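PDB 6LTZ: putative antitoxin HigA3 from Mycobacterium tuberculosis H37Rv, which binds DNA and is the putative antitoxin of a type II toxin-antitoxin system, with HigB3 as its likely cognate toxin. Local coordinates for residues V56-V67 with T82-L90. Numbering follows the deposited sequence.
Sequences VAALMGVSQARV and TLQAYVAAL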
loop_
_atom_site.group_PDB
_atom_site.type_symbol
_atom_site.label_atom_id
_atom_site.label_comp_id
_atom_site.label_asym_id
_atom_site.label_seq_id
_atom_site.Cartn_x
_atom_site.Cartn_y
_atom_site.Cartn_z
ATOM N N VAL A 56 7.321 2.139 18.508
ATOM C CA VAL A 56 7.246 1.874 17.071
ATOM C C VAL A 56 8.390 2.540 16.311
ATOM O O VAL A 56 8.985 1.932 15.419
ATOM C CB VAL A 56 5.904 2.342 16.479
ATOM C CG1 VAL A 56 5.876 2.118 14.965
ATOM C CG2 VAL A 56 4.754 1.601 17.140
ATOM N N ALA A 57 8.705 3.783 16.668
ATOM C CA ALA A 57 9.799 4.496 16.014
ATOM C C ALA A 57 11.117 3.743 16.176
ATOM O O ALA A 57 11.902 3.639 15.233
ATOM C CB ALA A 57 9.923 5.920 16.566
ATOM N N ALA A 58 11.353 3.219 17.376
ATOM C CA ALA A 58 12.574 2.468 17.645
ATOM C C ALA A 58 12.608 1.176 16.833
ATOM O O ALA A 58 13.645 0.799 16.294
ATOM C CB ALA A 58 12.699 2.161 19.126
ATOM N N LEU A 59 11.465 0.507 16.748
ATOM C CA LEU A 59 11.372 -0.746 16.010
ATOM C C LEU A 59 11.607 -0.534 14.519
ATOM O O LEU A 59 12.249 -1.358 13.868
ATOM C CB LEU A 59 10.011 -1.403 16.259
ATOM C CG LEU A 59 9.904 -2.027 17.652
ATOM C CD1 LEU A 59 8.457 -2.271 18.052
ATOM C CD2 LEU A 59 10.691 -3.330 17.686
ATOM N N MET A 60 11.096 0.576 13.992
ATOM C CA MET A 60 11.249 0.926 12.579
ATOM C C MET A 60 12.606 1.549 12.268
ATOM O O MET A 60 13.007 1.639 11.108
ATOM C CB MET A 60 10.156 1.904 12.149
ATOM C CG MET A 60 8.751 1.355 12.177
ATOM S SD MET A 60 7.550 2.629 11.744
ATOM C CE MET A 60 8.008 2.967 10.043
ATOM N N GLY A 61 13.299 2.003 13.304
ATOM C CA GLY A 61 14.535 2.741 13.121
ATOM C C GLY A 61 14.310 4.078 12.435
ATOM O O GLY A 61 15.095 4.482 11.578
ATOM N N VAL A 62 13.226 4.760 12.799
ATOM C CA VAL A 62 12.930 6.082 12.253
ATOM C C VAL A 62 12.631 7.079 13.365
ATOM O O VAL A 62 12.525 6.710 14.537
ATOM C CB VAL A 62 11.726 6.058 11.285
ATOM C CG1 VAL A 62 11.973 5.087 10.137
ATOM C CG2 VAL A 62 10.446 5.706 12.031
ATOM N N SER A 63 12.493 8.345 12.982
ATOM C CA SER A 63 12.149 9.409 13.917
ATOM C C SER A 63 10.755 9.209 14.494
ATOM O O SER A 63 9.887 8.623 13.851
ATOM C CB SER A 63 12.229 10.771 13.222
ATOM O OG SER A 63 10.982 11.120 12.640
ATOM N N GLN A 64 10.535 9.709 15.705
ATOM C CA GLN A 64 9.187 9.751 16.255
ATOM C C GLN A 64 8.335 10.734 15.468
ATOM O O GLN A 64 7.115 10.586 15.385
ATOM C CB GLN A 64 9.215 10.135 17.726
ATOM C CG GLN A 64 10.027 9.196 18.565
ATOM C CD GLN A 64 9.857 9.461 20.036
ATOM O OE1 GLN A 64 8.757 9.773 20.501
ATOM N NE2 GLN A 64 10.945 9.338 20.788
ATOM N N ALA A 65 8.989 11.738 14.892
ATOM C CA ALA A 65 8.310 12.704 14.042
ATOM C C ALA A 65 7.667 11.993 12.859
ATOM O O ALA A 65 6.477 12.170 12.589
ATOM C CB ALA A 65 9.281 13.772 13.566
ATOM N N ARG A 66 8.456 11.173 12.170
ATOM C CA ARG A 66 7.957 10.397 11.042
ATOM C C ARG A 66 6.771 9.529 11.451
ATOM O O ARG A 66 5.773 9.460 10.736
ATOM C CB ARG A 66 9.069 9.529 10.451
ATOM C CG ARG A 66 8.567 8.442 9.516
ATOM C CD ARG A 66 8.700 8.863 8.057
ATOM N NE ARG A 66 10.085 8.805 7.595
ATOM C CZ ARG A 66 10.721 7.686 7.258
ATOM N NH1 ARG A 66 10.098 6.515 7.326
ATOM N NH2 ARG A 66 11.982 7.736 6.850
ATOM N N VAL A 67 6.872 8.881 12.609
ATOM C CA VAL A 67 5.787 8.034 13.096
ATOM C C VAL A 67 4.563 8.888 13.404
ATOM O O VAL A 67 3.428 8.492 13.138
ATOM C CB VAL A 67 6.194 7.237 14.359
ATOM C CG1 VAL A 67 4.989 6.518 14.950
ATOM C CG2 VAL A 67 7.290 6.242 14.026
ATOM N N THR A 82 7.143 1.826 3.718
ATOM C CA THR A 82 7.069 2.489 5.015
ATOM C C THR A 82 5.870 1.971 5.796
ATOM O O THR A 82 5.969 1.681 6.993
ATOM C CB THR A 82 6.987 4.018 4.861
ATOM O OG1 THR A 82 8.180 4.486 4.227
ATOM C CG2 THR A 82 6.858 4.688 6.212
ATOM N N LEU A 83 4.741 1.826 5.109
ATOM C CA LEU A 83 3.563 1.232 5.722
ATOM C C LEU A 83 3.845 -0.220 6.112
ATOM O O LEU A 83 3.400 -0.685 7.162
ATOM C CB LEU A 83 2.364 1.302 4.774
ATOM C CG LEU A 83 1.047 0.751 5.316
ATOM C CD1 LEU A 83 0.647 1.467 6.600
ATOM C CD2 LEU A 83 -0.065 0.877 4.276
ATOM N N GLN A 84 4.590 -0.929 5.269
ATOM C CA GLN A 84 4.946 -2.321 5.562
ATOM C C GLN A 84 5.720 -2.403 6.876
ATOM O O GLN A 84 5.457 -3.267 7.712
ATOM C CB GLN A 84 5.770 -2.924 4.419
ATOM C CG GLN A 84 5.908 -4.459 4.453
ATOM C CD GLN A 84 7.010 -4.949 5.382
ATOM O OE1 GLN A 84 7.969 -4.230 5.663
ATOM N NE2 GLN A 84 6.879 -6.186 5.859
ATOM N N ALA A 85 6.660 -1.479 7.052
ATOM C CA ALA A 85 7.543 -1.461 8.213
ATOM C C ALA A 85 6.796 -1.100 9.489
ATOM O O ALA A 85 7.092 -1.619 10.569
ATOM C CB ALA A 85 8.686 -0.485 7.982
ATOM N N TYR A 86 5.836 -0.194 9.354
ATOM C CA TYR A 86 5.010 0.224 10.472
ATOM C C TYR A 86 4.160 -0.944 10.968
ATOM O O TYR A 86 4.157 -1.256 12.156
ATOM C CB TYR A 86 4.130 1.408 10.061
ATOM C CG TYR A 86 3.185 1.886 11.134
ATOM C CD1 TYR A 86 3.581 2.843 12.061
ATOM C CD2 TYR A 86 1.901 1.379 11.225
ATOM C CE1 TYR A 86 2.712 3.281 13.046
ATOM C CE2 TYR A 86 1.029 1.807 12.203
ATOM C CZ TYR A 86 1.443 2.759 13.111
ATOM O OH TYR A 86 0.569 3.186 14.080
ATOM N N VAL A 87 3.445 -1.596 10.054
ATOM C CA VAL A 87 2.620 -2.741 10.422
ATOM C C VAL A 87 3.486 -3.872 10.983
ATOM O O VAL A 87 3.105 -4.532 11.947
ATOM C CB VAL A 87 1.783 -3.244 9.217
ATOM C CG1 VAL A 87 1.058 -4.541 9.557
ATOM C CG2 VAL A 87 0.782 -2.172 8.789
ATOM N N ALA A 88 4.663 -4.076 10.398
ATOM C CA ALA A 88 5.574 -5.109 10.885
ATOM C C ALA A 88 6.037 -4.824 12.315
ATOM O O ALA A 88 6.194 -5.740 13.124
ATOM C CB ALA A 88 6.772 -5.239 9.964
ATOM N N ALA A 89 6.249 -3.552 12.628
ATOM C CA ALA A 89 6.696 -3.174 13.965
ATOM C C ALA A 89 5.599 -3.432 14.997
ATOM O O ALA A 89 5.882 -3.695 16.166
ATOM C CB ALA A 89 7.132 -1.702 13.985
ATOM N N LEU A 90 4.346 -3.367 14.558
ATOM C CA LEU A 90 3.214 -3.681 15.421
ATOM C C LEU A 90 3.026 -5.193 15.585
ATOM O O LEU A 90 2.160 -5.639 16.326
ATOM C CB LEU A 90 1.931 -3.056 14.870
ATOM C CG LEU A 90 1.888 -1.527 14.875
ATOM C CD1 LEU A 90 0.569 -1.022 14.306
ATOM C CD2 LEU A 90 2.108 -1.003 16.287
#
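The ring of Y86 takes M60 SD at its edge, a Met-aromatic contact with the sulfur 5.3 Å from the ring centroid and 76° off the ring normal. V67 CG1 also lies near the ring plane, by CE1, while V56 CG1 comes in obliquely, 3.8 Å from Y86 CD1. With CG anti to the backbone N (chi1 177°), Y86 turns the CD1-CE1 side of its ring toward these three residues, and its hydroxyl ends at a hydrogen bond with E71. The other flat group, the poorly ordered guanidinium of R66, has V62 CB on one face, offset toward the rim; T82 CG2 approaches it obliquely, 3.9 Å from NH1.

M60 is the knob of the interface, set among T82, A85, Y86 and A89. Its chain runs extended to SD, then bends (chi3 65°), bringing CE to 4.1 Å from A85 CB and close to T82 O and Y86 N. Nearer the backbone, M60 CG rests 3.9 Å from A89 CB. The backbones come close here, with L59 CA 5.7 Å from A89 CA, and L59 CB packs on A89 CB at 3.7 Å. V56 CG2 meets L90 CD2, where R45 of helix 41-47 touches both residues.

Helix 53-60 ends at M60, and G61, with positive phi, is C-prime of its Schellman motif. S63 N-caps the next helix, its OG accepting from R66 N at 2.6 Å. The two helices joined by this turn form the predicted helix-turn-helix of a Cro/C1-type DNA-binding domain, and helix 80-89 packs against that motif through apolar side chains in a partly buried interface.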